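Local coordinates for protein cytochrome P450 RhF (Acinetobacter radioresistens, PDB 6RO8) that probably works as a heme-thiolate monooxygenase, this chain being the heme domain of a longer protein whose other parts are assigned to electron transfer, at residues D243-N248 / N258-M263; Q135-H140 / K384-M389; K100-Y105 / E215-F220; P79-A84 / T326-S331. All blocks are in the same frame, centred on the assembly; numbering follows the deposited sequence.

Contact 1. Residues D243-N248 / N258-M263; sequences DMIAKN and NYLHSM
Met244 is the first residue of 243-248 to reach the other helix, and it meets Tyr259 and Met263. The chain is extended beyond CG, which carries SD and CE to the other helix. It crosses both partners at about a right angle. SD lies 3.2 Å from Tyr259 OH and touches CE2 of the same ring. Measured to the ring centroid, SD of Met244 is 4.8 Å from Tyr259, 66° off the ring normal. This is an oblique Met-aromatic contact. Beyond the sulfur, Met244 CE packs 3.7 Å from Met263 CG. Met263 in turn sets its CB over one face of the Tyr259 ring, and its side chain comes within about 4 Å of the heme.

Ile245 is next, with its CA 7.0 Å from the CA of Leu260. The two segments form an antiparallel helix pair at 170°, with axes 10.4 Å apart. In the usual P450 naming they probably belong to helix H and the first part of helix I, joined by a short connection. The Ile245 contact is looser: CG1 is 4.2 Å from Leu260 CD2. Leu228 and Met231 of helix 207-233 also touch this pair, Leu228 on Leu260 and Met231 on Ile245.

At Asn248 the carbon part of the side chain does the packing. CB sits 3.7 Å from Leu260 CD2, and both methyls of Leu260 lie against CB and the amide. Asn248 ND2 is hydrogen-bonded to Val255 O.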
loop_
_atom_site.group_PDB
_atom_site.type_symbol
_atom_site.label_atom_id
_atom_site.label_comp_id
_atom_site.label_asym_id
_atom_site.label_seq_id
_atom_site.Cartn_x
_atom_site.Cartn_y
_atom_site.Cartn_z
ATOM N N ASP A 243 -0.660 -4.966 22.054
ATOM C CA ASP A 243 0.061 -6.232 22.025
ATOM C C ASP A 243 1.563 -5.994 21.946
ATOM O O ASP A 243 2.338 -6.573 22.718
ATOM C CB ASP A 243 -0.414 -7.088 20.855
ATOM C CG ASP A 243 -1.870 -7.463 20.967
ATOM O OD1 ASP A 243 -2.387 -7.544 22.099
ATOM O OD2 ASP A 243 -2.503 -7.670 19.912
ATOM N N MET A 244 1.994 -5.131 21.023
ATOM C CA MET A 244 3.419 -4.848 20.905
ATOM C C MET A 244 3.971 -4.290 22.214
ATOM O O MET A 244 4.993 -4.770 22.722
ATOM C CB MET A 244 3.687 -3.869 19.757
ATOM C CG MET A 244 2.789 -3.994 18.555
ATOM S SD MET A 244 3.501 -3.166 17.120
ATOM C CE MET A 244 2.262 -3.472 15.866
ATOM N N ILE A 245 3.309 -3.262 22.764
ATOM C CA ILE A 245 3.730 -2.671 24.036
ATOM C C ILE A 245 3.929 -3.762 25.079
ATOM O O ILE A 245 4.952 -3.814 25.773
ATOM C CB ILE A 245 2.698 -1.632 24.514
ATOM C CG1 ILE A 245 2.710 -0.377 23.641
ATOM C CG2 ILE A 245 2.950 -1.246 25.962
ATOM C CD1 ILE A 245 1.681 0.647 24.104
ATOM N N ALA A 246 2.950 -4.665 25.183
ATOM C CA ALA A 246 3.051 -5.801 26.089
ATOM C C ALA A 246 4.256 -6.680 25.761
ATOM O O ALA A 246 5.041 -7.029 26.652
ATOM C CB ALA A 246 1.762 -6.609 26.033
ATOM N N LYS A 247 4.418 -7.060 24.488
ATOM C CA LYS A 247 5.556 -7.903 24.127
ATOM C C LYS A 247 6.880 -7.187 24.392
ATOM O O LYS A 247 7.900 -7.833 24.662
ATOM C CB LYS A 247 5.450 -8.338 22.661
ATOM C CG LYS A 247 4.428 -9.472 22.409
ATOM C CD LYS A 247 4.929 -10.836 22.888
ATOM C CE LYS A 247 3.852 -11.917 22.742
ATOM N NZ LYS A 247 4.428 -13.289 22.588
ATOM N N ASN A 248 6.872 -5.854 24.356
ATOM C CA ASN A 248 8.085 -5.107 24.647
ATOM C C ASN A 248 8.471 -5.233 26.116
ATOM O O ASN A 248 9.661 -5.261 26.458
ATOM C CB ASN A 248 7.888 -3.644 24.267
ATOM C CG ASN A 248 8.954 -2.758 24.837
ATOM O OD1 ASN A 248 8.766 -2.141 25.883
ATOM N ND2 ASN A 248 10.094 -2.696 24.160
ATOM N N ASN A 258 12.420 1.666 20.193
ATOM C CA ASN A 258 12.383 2.384 18.922
ATOM C C ASN A 258 11.425 1.719 17.953
ATOM O O ASN A 258 10.707 2.401 17.212
ATOM C CB ASN A 258 13.757 2.460 18.274
ATOM C CG ASN A 258 13.688 3.089 16.898
ATOM O OD1 ASN A 258 13.521 2.392 15.878
ATOM N ND2 ASN A 258 13.787 4.410 16.857
ATOM N N TYR A 259 11.419 0.386 17.922
ATOM C CA TYR A 259 10.447 -0.292 17.078
ATOM C C TYR A 259 9.037 0.131 17.455
ATOM O O TYR A 259 8.185 0.313 16.582
ATOM C CB TYR A 259 10.588 -1.809 17.171
ATOM C CG TYR A 259 9.352 -2.478 16.635
ATOM C CD1 TYR A 259 9.148 -2.607 15.263
ATOM C CD2 TYR A 259 8.352 -2.925 17.500
ATOM C CE1 TYR A 259 7.999 -3.197 14.774
ATOM C CE2 TYR A 259 7.211 -3.498 17.029
ATOM C CZ TYR A 259 7.028 -3.640 15.669
ATOM O OH TYR A 259 5.865 -4.224 15.232
ATOM N N LEU A 260 8.772 0.299 18.750
ATOM C CA LEU A 260 7.441 0.731 19.163
ATOM C C LEU A 260 7.106 2.085 18.565
ATOM O O LEU A 260 6.036 2.268 17.969
ATOM C CB LEU A 260 7.348 0.770 20.688
ATOM C CG LEU A 260 6.975 -0.544 21.374
ATOM C CD1 LEU A 260 7.951 -1.666 21.037
ATOM C CD2 LEU A 260 6.889 -0.326 22.884
ATOM N N HIS A 261 8.025 3.036 18.682
ATOM C CA HIS A 261 7.757 4.372 18.180
ATOM C C HIS A 261 7.729 4.388 16.659
ATOM O O HIS A 261 6.851 5.020 16.055
ATOM C CB HIS A 261 8.807 5.334 18.728
ATOM C CG HIS A 261 8.439 6.775 18.594
ATOM N ND1 HIS A 261 9.087 7.773 19.289
ATOM C CD2 HIS A 261 7.498 7.388 17.838
ATOM C CE1 HIS A 261 8.560 8.940 18.966
ATOM N NE2 HIS A 261 7.596 8.734 18.086
ATOM N N SER A 262 8.665 3.678 16.024
ATOM C CA SER A 262 8.695 3.632 14.566
ATOM C C SER A 262 7.457 2.927 14.009
ATOM O O SER A 262 6.815 3.424 13.072
ATOM C CB SER A 262 9.985 2.953 14.091
ATOM O OG SER A 262 11.143 3.707 14.474
ATOM N N MET A 263 7.089 1.777 14.586
ATOM C CA MET A 263 5.920 1.062 14.087
ATOM C C MET A 263 4.650 1.877 14.301
ATOM O O MET A 263 3.778 1.911 13.431
ATOM C CB MET A 263 5.810 -0.319 14.743
ATOM C CG MET A 263 4.694 -1.215 14.169
ATOM S SD MET A 263 4.903 -1.561 12.404
ATOM C CE MET A 263 4.553 -3.306 12.327
#

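Contact 2. Residues Q135-H140 / K384-M389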
loop_
_atom_site.group_PDB
_atom_site.type_symbol
_atom_site.label_atom_id
_atom_site.label_comp_id
_atom_site.label_asym_id
_atom_site.label_seq_id
_atom_site.Cartn_x
_atom_site.Cartn_y
_atom_site.Cartn_z
ATOM N N GLN A 135 -10.818 -15.231 14.734
ATOM C CA GLN A 135 -11.748 -14.711 15.727
ATOM C C GLN A 135 -11.624 -13.195 15.838
ATOM O O GLN A 135 -12.624 -12.471 15.799
ATOM C CB GLN A 135 -11.507 -15.381 17.088
ATOM C CG GLN A 135 -12.581 -15.073 18.103
ATOM C CD GLN A 135 -12.191 -15.439 19.528
ATOM O OE1 GLN A 135 -11.013 -15.582 19.832
ATOM N NE2 GLN A 135 -13.178 -15.600 20.401
ATOM N N ASN A 136 -10.399 -12.693 15.978
ATOM C CA ASN A 136 -10.230 -11.261 16.175
ATOM C C ASN A 136 -10.607 -10.505 14.908
ATOM O O ASN A 136 -11.238 -9.446 14.965
ATOM C CB ASN A 136 -8.790 -10.961 16.602
ATOM C CG ASN A 136 -8.570 -9.484 16.940
ATOM O OD1 ASN A 136 -9.285 -8.904 17.749
ATOM N ND2 ASN A 136 -7.599 -8.868 16.286
ATOM N N LEU A 137 -10.260 -11.053 13.750
ATOM C CA LEU A 137 -10.669 -10.420 12.505
ATOM C C LEU A 137 -12.172 -10.552 12.287
ATOM O O LEU A 137 -12.791 -9.660 11.692
ATOM C CB LEU A 137 -9.868 -11.015 11.345
ATOM C CG LEU A 137 -8.342 -10.797 11.478
ATOM C CD1 LEU A 137 -7.579 -11.280 10.265
ATOM C CD2 LEU A 137 -8.012 -9.335 11.756
ATOM N N GLU A 138 -12.781 -11.628 12.795
ATOM C CA GLU A 138 -14.223 -11.802 12.642
ATOM C C GLU A 138 -14.986 -10.665 13.298
ATOM O O GLU A 138 -15.968 -10.162 12.741
ATOM C CB GLU A 138 -14.669 -13.131 13.246
ATOM C CG GLU A 138 -14.910 -14.223 12.233
ATOM C CD GLU A 138 -14.553 -15.599 12.775
ATOM O OE1 GLU A 138 -13.883 -16.370 12.052
ATOM O OE2 GLU A 138 -14.947 -15.911 13.921
ATOM N N GLU A 139 -14.565 -10.253 14.496
ATOM C CA GLU A 139 -15.327 -9.223 15.182
ATOM C C GLU A 139 -15.061 -7.862 14.572
ATOM O O GLU A 139 -15.950 -7.010 14.533
ATOM C CB GLU A 139 -15.039 -9.272 16.691
ATOM C CG GLU A 139 -15.573 -10.552 17.335
ATOM C CD GLU A 139 -15.233 -10.665 18.838
ATOM O OE1 GLU A 139 -14.423 -9.849 19.351
ATOM O OE2 GLU A 139 -15.794 -11.568 19.508
ATOM N N HIS A 140 -13.861 -7.658 14.049
ATOM C CA HIS A 140 -13.601 -6.432 13.310
ATOM C C HIS A 140 -14.452 -6.359 12.043
ATOM O O HIS A 140 -14.905 -5.270 11.652
ATOM C CB HIS A 140 -12.102 -6.320 13.006
ATOM C CG HIS A 140 -11.299 -5.812 14.165
ATOM N ND1 HIS A 140 -10.690 -6.645 15.080
ATOM C CD2 HIS A 140 -11.045 -4.548 14.579
ATOM C CE1 HIS A 140 -10.069 -5.914 15.990
ATOM N NE2 HIS A 140 -10.273 -4.638 15.712
ATOM N N LYS A 384 -3.303 -8.479 4.933
ATOM C CA LYS A 384 -3.956 -8.730 3.648
ATOM C C LYS A 384 -5.425 -9.117 3.841
ATOM O O LYS A 384 -6.293 -8.695 3.065
ATOM C CB LYS A 384 -3.210 -9.815 2.849
ATOM C CG LYS A 384 -3.078 -11.201 3.535
ATOM C CD LYS A 384 -2.385 -12.224 2.611
ATOM C CE LYS A 384 -2.168 -13.573 3.317
ATOM N NZ LYS A 384 -1.809 -14.668 2.361
ATOM N N ASN A 385 -5.738 -9.887 4.884
ATOM C CA ASN A 385 -7.140 -10.274 4.999
ATOM C C ASN A 385 -8.006 -9.162 5.565
ATOM O O ASN A 385 -9.196 -9.113 5.266
ATOM C CB ASN A 385 -7.298 -11.546 5.821
ATOM C CG ASN A 385 -6.835 -12.757 5.068
ATOM O OD1 ASN A 385 -6.988 -12.851 3.856
ATOM N ND2 ASN A 385 -6.199 -13.658 5.767
ATOM N N ILE A 386 -7.451 -8.260 6.362
ATOM C CA ILE A 386 -8.215 -7.076 6.737
ATOM C C ILE A 386 -8.523 -6.254 5.492
ATOM O O ILE A 386 -9.669 -5.845 5.259
ATOM C CB ILE A 386 -7.459 -6.251 7.795
ATOM C CG1 ILE A 386 -7.334 -7.046 9.097
ATOM C CG2 ILE A 386 -8.168 -4.930 8.015
ATOM C CD1 ILE A 386 -6.182 -6.537 10.026
ATOM N N GLY A 387 -7.510 -6.050 4.647
ATOM C CA GLY A 387 -7.733 -5.337 3.395
ATOM C C GLY A 387 -8.795 -5.983 2.520
ATOM O O GLY A 387 -9.650 -5.283 1.951
ATOM N N ARG A 388 -8.760 -7.328 2.400
ATOM C CA ARG A 388 -9.724 -8.036 1.563
ATOM C C ARG A 388 -11.115 -7.899 2.140
ATOM O O ARG A 388 -12.092 -7.663 1.420
ATOM C CB ARG A 388 -9.362 -9.514 1.480
ATOM C CG ARG A 388 -8.179 -9.866 0.619
ATOM C CD ARG A 388 -7.693 -11.273 0.921
ATOM N NE ARG A 388 -6.764 -11.717 -0.111
ATOM C CZ ARG A 388 -5.753 -12.540 0.121
ATOM N NH1 ARG A 388 -5.552 -12.998 1.349
ATOM N NH2 ARG A 388 -4.943 -12.895 -0.863
ATOM N N MET A 389 -11.216 -8.093 3.453
ATOM C CA MET A 389 -12.492 -7.995 4.138
ATOM C C MET A 389 -13.124 -6.626 3.916
ATOM O O MET A 389 -14.315 -6.537 3.619
ATOM C CB MET A 389 -12.271 -8.266 5.613
ATOM C CG MET A 389 -13.417 -7.985 6.498
ATOM S SD MET A 389 -12.937 -6.604 7.534
ATOM C CE MET A 389 -11.822 -7.362 8.699
#
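Leu137 reaches across to Ile386 and Asn385. From CA its CB points toward helix 384-389. CG stands anti to the carbonyl carbon (chi1 -61°), and this carries the branch across the gap. There the two methyls part. CD1 takes the Asn385 side and lies 4.5 Å from Asn385 CB, a loose approach. CD2 packs on Ile386, 3.6 Å from CG1 and 3.8 Å from CD1 of that residue. The two side chains meet at about a right angle.

Met389 approaches the backbone of the first helix. Its chain is bent at both chi2 and chi3, and CE ends 3.9 Å from Leu137 O and 4.4 Å from His140 CB. His140 is held within its own helix. Its ND1 bonds Asn136 O over 2.9 Å with an N-H...O angle of 165°. The acceptor is in the ring plane, but the donor stands above the carbonyl plane. Phe179 of helix 170-179 meets the His140 ring edge-to-face and also packs on Leu137 and Ile386.

No hydrogen bond joins the two segments. They run roughly parallel, 26° apart. Ile386 touches the heme, and its helix starts soon after Cys381, the axial ligand of the iron. Such packing is characteristic of the P450 core, where helices D (probably 134-155) and L (probably 384-401) belong to a conserved four-helix bundle with E and I.

Contact 3. Residues K100-Y105 / E215-F220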
loop_
_atom_site.group_PDB
_atom_site.type_symbol
_atom_site.label_atom_id
_atom_site.label_comp_id
_atom_site.label_asym_id
_atom_site.label_seq_id
_atom_site.Cartn_x
_atom_site.Cartn_y
_atom_site.Cartn_z
ATOM N N LYS A 100 16.829 19.471 9.478
ATOM C CA LYS A 100 16.817 20.004 10.825
ATOM C C LYS A 100 15.427 20.293 11.349
ATOM O O LYS A 100 15.241 20.312 12.574
ATOM C CB LYS A 100 17.626 21.254 10.910
ATOM C CG LYS A 100 18.936 20.903 11.395
ATOM C CD LYS A 100 19.726 19.917 10.441
ATOM C CE LYS A 100 20.897 19.230 11.122
ATOM N NZ LYS A 100 21.565 20.211 11.989
ATOM N N ILE A 101 14.429 20.406 10.473
ATOM C CA ILE A 101 13.070 20.377 10.977
ATOM C C ILE A 101 12.868 19.058 11.700
ATOM O O ILE A 101 12.494 19.020 12.880
ATOM C CB ILE A 101 12.063 20.592 9.831
ATOM C CG1 ILE A 101 12.060 22.055 9.389
ATOM C CG2 ILE A 101 10.674 20.138 10.264
ATOM C CD1 ILE A 101 11.567 22.283 7.951
ATOM N N LEU A 102 13.284 17.968 11.040
ATOM C CA LEU A 102 13.232 16.640 11.640
ATOM C C LEU A 102 14.070 16.568 12.913
ATOM O O LEU A 102 13.654 15.949 13.896
ATOM C CB LEU A 102 13.696 15.602 10.620
ATOM C CG LEU A 102 12.782 15.433 9.396
ATOM C CD1 LEU A 102 13.338 14.444 8.372
ATOM C CD2 LEU A 102 11.393 15.006 9.829
ATOM N N GLU A 103 15.263 17.174 12.906
ATOM C CA GLU A 103 16.093 17.199 14.104
ATOM C C GLU A 103 15.371 17.878 15.261
ATOM O O GLU A 103 15.499 17.457 16.418
ATOM C CB GLU A 103 17.410 17.918 13.808
ATOM C CG GLU A 103 18.541 17.013 13.403
ATOM C CD GLU A 103 19.095 16.247 14.571
ATOM O OE1 GLU A 103 19.047 16.778 15.702
ATOM O OE2 GLU A 103 19.570 15.114 14.358
ATOM N N LYS A 104 14.621 18.947 14.966
ATOM C CA LYS A 104 13.845 19.625 15.998
ATOM C C LYS A 104 12.881 18.661 16.673
ATOM O O LYS A 104 12.715 18.694 17.896
ATOM C CB LYS A 104 13.093 20.818 15.398
ATOM C CG LYS A 104 12.187 21.551 16.394
ATOM C CD LYS A 104 10.747 21.743 15.874
ATOM C CE LYS A 104 9.850 22.455 16.919
ATOM N NZ LYS A 104 9.155 21.515 17.873
ATOM N N TYR A 105 12.247 17.784 15.899
ATOM C CA TYR A 105 11.345 16.784 16.445
ATOM C C TYR A 105 12.069 15.521 16.909
ATOM O O TYR A 105 11.404 14.552 17.290
ATOM C CB TYR A 105 10.260 16.435 15.414
ATOM C CG TYR A 105 9.338 17.605 15.149
ATOM C CD1 TYR A 105 8.311 17.920 16.035
ATOM C CD2 TYR A 105 9.516 18.416 14.042
ATOM C CE1 TYR A 105 7.483 19.002 15.816
ATOM C CE2 TYR A 105 8.689 19.494 13.812
ATOM C CZ TYR A 105 7.676 19.786 14.703
ATOM O OH TYR A 105 6.856 20.871 14.475
ATOM N N GLU A 215 7.967 19.356 8.337
ATOM C CA GLU A 215 7.144 19.701 9.492
ATOM C C GLU A 215 6.072 18.640 9.742
ATOM O O GLU A 215 5.954 18.106 10.851
ATOM C CB GLU A 215 6.508 21.074 9.283
ATOM C CG GLU A 215 7.340 22.217 9.841
ATOM C CD GLU A 215 7.455 22.160 11.354
ATOM O OE1 GLU A 215 6.649 21.443 11.987
ATOM O OE2 GLU A 215 8.355 22.824 11.913
ATOM N N GLY A 216 5.299 18.300 8.703
ATOM C CA GLY A 216 4.250 17.305 8.865
ATOM C C GLY A 216 4.779 15.972 9.349
ATOM O O GLY A 216 4.244 15.376 10.288
ATOM N N VAL A 217 5.842 15.484 8.712
ATOM C CA VAL A 217 6.468 14.235 9.134
ATOM C C VAL A 217 6.967 14.349 10.573
ATOM O O VAL A 217 6.760 13.444 11.393
ATOM C CB VAL A 217 7.598 13.868 8.152
ATOM C CG1 VAL A 217 8.515 12.801 8.730
ATOM C CG2 VAL A 217 7.007 13.411 6.827
ATOM N N GLY A 218 7.621 15.465 10.906
ATOM C CA GLY A 218 8.124 15.635 12.259
ATOM C C GLY A 218 7.014 15.604 13.291
ATOM O O GLY A 218 7.093 14.884 14.292
ATOM N N GLN A 219 5.955 16.383 13.058
ATOM C CA GLN A 219 4.826 16.381 13.977
ATOM C C GLN A 219 4.217 14.993 14.095
ATOM O O GLN A 219 3.919 14.529 15.201
ATOM C CB GLN A 219 3.784 17.387 13.515
ATOM C CG GLN A 219 4.315 18.800 13.431
ATOM C CD GLN A 219 3.276 19.748 12.894
ATOM O OE1 GLN A 219 2.119 19.367 12.708
ATOM N NE2 GLN A 219 3.678 20.983 12.623
ATOM N N PHE A 220 4.028 14.318 12.962
ATOM C CA PHE A 220 3.593 12.924 12.954
ATOM C C PHE A 220 4.412 12.079 13.929
ATOM O O PHE A 220 3.858 11.329 14.736
ATOM C CB PHE A 220 3.701 12.375 11.525
ATOM C CG PHE A 220 2.902 11.127 11.275
ATOM C CD1 PHE A 220 2.066 10.604 12.254
ATOM C CD2 PHE A 220 3.001 10.470 10.052
ATOM C CE1 PHE A 220 1.342 9.457 12.011
ATOM C CE2 PHE A 220 2.281 9.340 9.806
ATOM C CZ PHE A 220 1.450 8.829 10.788
#
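Tyr105 and Glu215 join two nearly parallel helices in a partly buried contact that combines apolar packing with one buttressed hydrogen bond. In the P450 fold the first, 96-104, probably corresponds to helix B' and the second, 207-233, to helix G. Their axes pass 8.6 Å apart at 21°. The contact is away from the annotated heme sites.

Glycine makes the close approach possible. Leu102 CA and Gly218 CA are 5.2 Å apart, and Gly218, with no side chain, lets the Tyr105 ring pack on its backbone. The ring lies flat over the helix backbone. Gly218 C is under the rim of one face and Gln219 N is under the centre. Lys104 CD lies toward the rim of the opposite face.

Two aliphatic residues fill the rest. Ile101 CG2 rests 3.4 Å from Glu215 N. Leu102 CD2 meets Val217 CG1 at 3.8 Å, and Tyr107 touches both of these side chains.

The polar end of Tyr105 lies beyond Gly218. Tyr105 sits just past the end of its helix, and chi1 of -67° sends the ring toward helix 215-220. Gln219 runs alongside it, pointing the same way. The Glu215 carboxylate is turned 84° from the ring plane and comes up at the ring edge. Its OE1 accepts two bonds: Gln219 NE2 from the anti side at 3.1 Å, out of the carboxylate plane, and Tyr105 OH on the syn lone pair at 2.6 Å.

Contact 4. Residues P79-A84 / T326-S331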
loop_
_atom_site.group_PDB
_atom_site.type_symbol
_atom_site.label_atom_id
_atom_site.label_comp_id
_atom_site.label_asym_id
_atom_site.label_seq_id
_atom_site.Cartn_x
_atom_site.Cartn_y
_atom_site.Cartn_z
ATOM N N PRO A 79 15.168 -12.893 1.203
ATOM C CA PRO A 79 15.360 -11.648 1.951
ATOM C C PRO A 79 16.722 -11.515 2.601
ATOM O O PRO A 79 16.968 -10.502 3.262
ATOM C CB PRO A 79 14.259 -11.727 3.019
ATOM C CG PRO A 79 14.114 -13.177 3.285
ATOM C CD PRO A 79 14.512 -13.923 2.026
ATOM N N ILE A 80 17.602 -12.504 2.464
ATOM C CA ILE A 80 18.967 -12.293 2.923
ATOM C C ILE A 80 19.767 -11.549 1.855
ATOM O O ILE A 80 20.353 -10.495 2.126
ATOM C CB ILE A 80 19.616 -13.629 3.358
ATOM C CG1 ILE A 80 19.433 -14.725 2.308
ATOM C CG2 ILE A 80 18.965 -14.123 4.655
ATOM C CD1 ILE A 80 20.677 -15.592 2.040
ATOM N N THR A 81 19.721 -12.025 0.606
ATOM C CA THR A 81 20.338 -11.285 -0.494
ATOM C C THR A 81 19.654 -9.942 -0.721
ATOM O O THR A 81 20.314 -8.899 -0.777
ATOM C CB THR A 81 20.281 -12.102 -1.778
ATOM O OG1 THR A 81 20.521 -13.478 -1.466
ATOM C CG2 THR A 81 21.345 -11.607 -2.749
ATOM N N PHE A 82 18.332 -9.954 -0.883
ATOM C CA PHE A 82 17.560 -8.750 -1.178
ATOM C C PHE A 82 16.798 -8.362 0.077
ATOM O O PHE A 82 15.771 -8.961 0.403
ATOM C CB PHE A 82 16.636 -8.988 -2.363
ATOM C CG PHE A 82 17.303 -9.703 -3.474
ATOM C CD1 PHE A 82 18.248 -9.057 -4.247
ATOM C CD2 PHE A 82 17.029 -11.033 -3.718
ATOM C CE1 PHE A 82 18.886 -9.712 -5.259
ATOM C CE2 PHE A 82 17.665 -11.692 -4.730
ATOM C CZ PHE A 82 18.601 -11.028 -5.504
ATOM N N SER A 83 17.301 -7.360 0.775
ATOM C CA SER A 83 16.746 -7.011 2.067
ATOM C C SER A 83 15.784 -5.835 1.950
ATOM O O SER A 83 15.853 -5.014 1.029
ATOM C CB SER A 83 17.854 -6.671 3.059
ATOM O OG SER A 83 18.015 -5.267 3.190
ATOM N N ALA A 84 14.898 -5.759 2.930
ATOM C CA ALA A 84 13.824 -4.790 2.987
ATOM C C ALA A 84 14.245 -3.467 3.598
ATOM O O ALA A 84 13.385 -2.603 3.790
ATOM C CB ALA A 84 12.657 -5.372 3.791
ATOM N N THR A 326 24.701 -8.595 -0.988
ATOM C CA THR A 326 25.909 -9.163 -1.571
ATOM C C THR A 326 25.693 -9.252 -3.070
ATOM O O THR A 326 24.555 -9.279 -3.534
ATOM C CB THR A 326 26.236 -10.553 -1.005
ATOM O OG1 THR A 326 27.484 -11.023 -1.556
ATOM C CG2 THR A 326 25.117 -11.528 -1.344
ATOM N N GLU A 327 26.777 -9.292 -3.843
ATOM C CA GLU A 327 26.541 -9.379 -5.275
ATOM C C GLU A 327 25.802 -10.675 -5.590
ATOM O O GLU A 327 25.889 -11.672 -4.866
ATOM C CB GLU A 327 27.823 -9.251 -6.106
ATOM C CG GLU A 327 29.121 -9.707 -5.515
ATOM C CD GLU A 327 30.257 -9.585 -6.538
ATOM O OE1 GLU A 327 31.436 -9.783 -6.174
ATOM O OE2 GLU A 327 29.954 -9.274 -7.716
ATOM N N SER A 328 25.023 -10.621 -6.657
ATOM C CA SER A 328 23.955 -11.571 -6.918
ATOM C C SER A 328 23.553 -11.381 -8.368
ATOM O O SER A 328 23.932 -10.398 -9.009
ATOM C CB SER A 328 22.774 -11.325 -5.980
ATOM O OG SER A 328 22.526 -9.929 -5.875
ATOM N N GLU A 329 22.772 -12.317 -8.884
ATOM C CA GLU A 329 22.241 -12.074 -10.210
ATOM C C GLU A 329 20.842 -12.661 -10.337
ATOM O O GLU A 329 20.490 -13.652 -9.691
ATOM C CB GLU A 329 23.183 -12.604 -11.286
ATOM C CG GLU A 329 23.411 -14.090 -11.259
ATOM C CD GLU A 329 22.353 -14.825 -12.055
ATOM O OE1 GLU A 329 21.590 -15.620 -11.460
ATOM O OE2 GLU A 329 22.266 -14.582 -13.278
ATOM N N VAL A 330 20.039 -12.003 -11.165
ATOM C CA VAL A 330 18.666 -12.393 -11.456
ATOM C C VAL A 330 18.513 -12.325 -12.969
ATOM O O VAL A 330 18.818 -11.292 -13.573
ATOM C CB VAL A 330 17.646 -11.476 -10.750
ATOM C CG1 VAL A 330 16.217 -11.898 -11.039
ATOM C CG2 VAL A 330 17.910 -11.463 -9.247
ATOM N N SER A 331 18.095 -13.430 -13.579
ATOM C CA SER A 331 17.841 -13.511 -15.023
ATOM C C SER A 331 18.913 -12.805 -15.857
ATOM O O SER A 331 18.616 -11.980 -16.727
ATOM C CB SER A 331 16.464 -12.946 -15.358
ATOM O OG SER A 331 15.457 -13.892 -15.069
#
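Apolar contacts carry the junction of Thr81 and Phe82 with Thr326, Ser328 and Val330. Thr81 uses its methyl. About the CA-CB bond CG2 is anti to the backbone N, and it reaches Ser328 CB at 3.5 Å and Thr326 CG2 at 4.0 Å. Phe82 uses the far end of its ring. CZ sits 3.8 Å from Val330 CG2, and the approach is oblique to the ring. Thr81 CB stands over the centre of one ring face. Phe335 of strand 333-335 and Ile75 of helix 69-77 touch both Phe82 and Val330.

Among the polar groups, Ser328 OG donates to Thr326 O over 3.2 Å, in the carbonyl plane. The same OG lies 3.7 Å from Phe82 CE1, a plain van der Waals contact. Thr81 OG1 bonds Asp78. Thr325 OG1 bonds Ile80 O and Thr81 O.

In backbone pairing, strand 82-83 is an edge of the five-stranded mixed sheet next to 320-324, whereas 328-330 pairs with 333-335 in a small hairpin. Phe82 also packs on Arg322, a heme-binding residue.

No hydrogen bond joins the two segments themselves, but polar links run alongside through Thr325. The contact is thus apolar packing within and hydrogen bonding at its margin.

From the N terminus, the chain first passes 79-84, 100-105 and 135-140, the opening segments of contacts 4, 3 and 2. Contact 3 closes first, at 215-220. Contact 1 then opens and closes within a short span, at 243-248 and 258-263, in series with contact 3. Contact 4 closes at 326-331, and its loop encloses contacts 3 and 1. Contact 2 closes last, at 384-389. Its loop also encloses contact 1, but it crosses both 3 and 4. Together they tie the sheet edge to the hairpin 328-335, helix 96-104 to 207-233, helix 240-250 to 257-270, and helix 134-155 to the helix after the heme-ligand cysteine. None touches another.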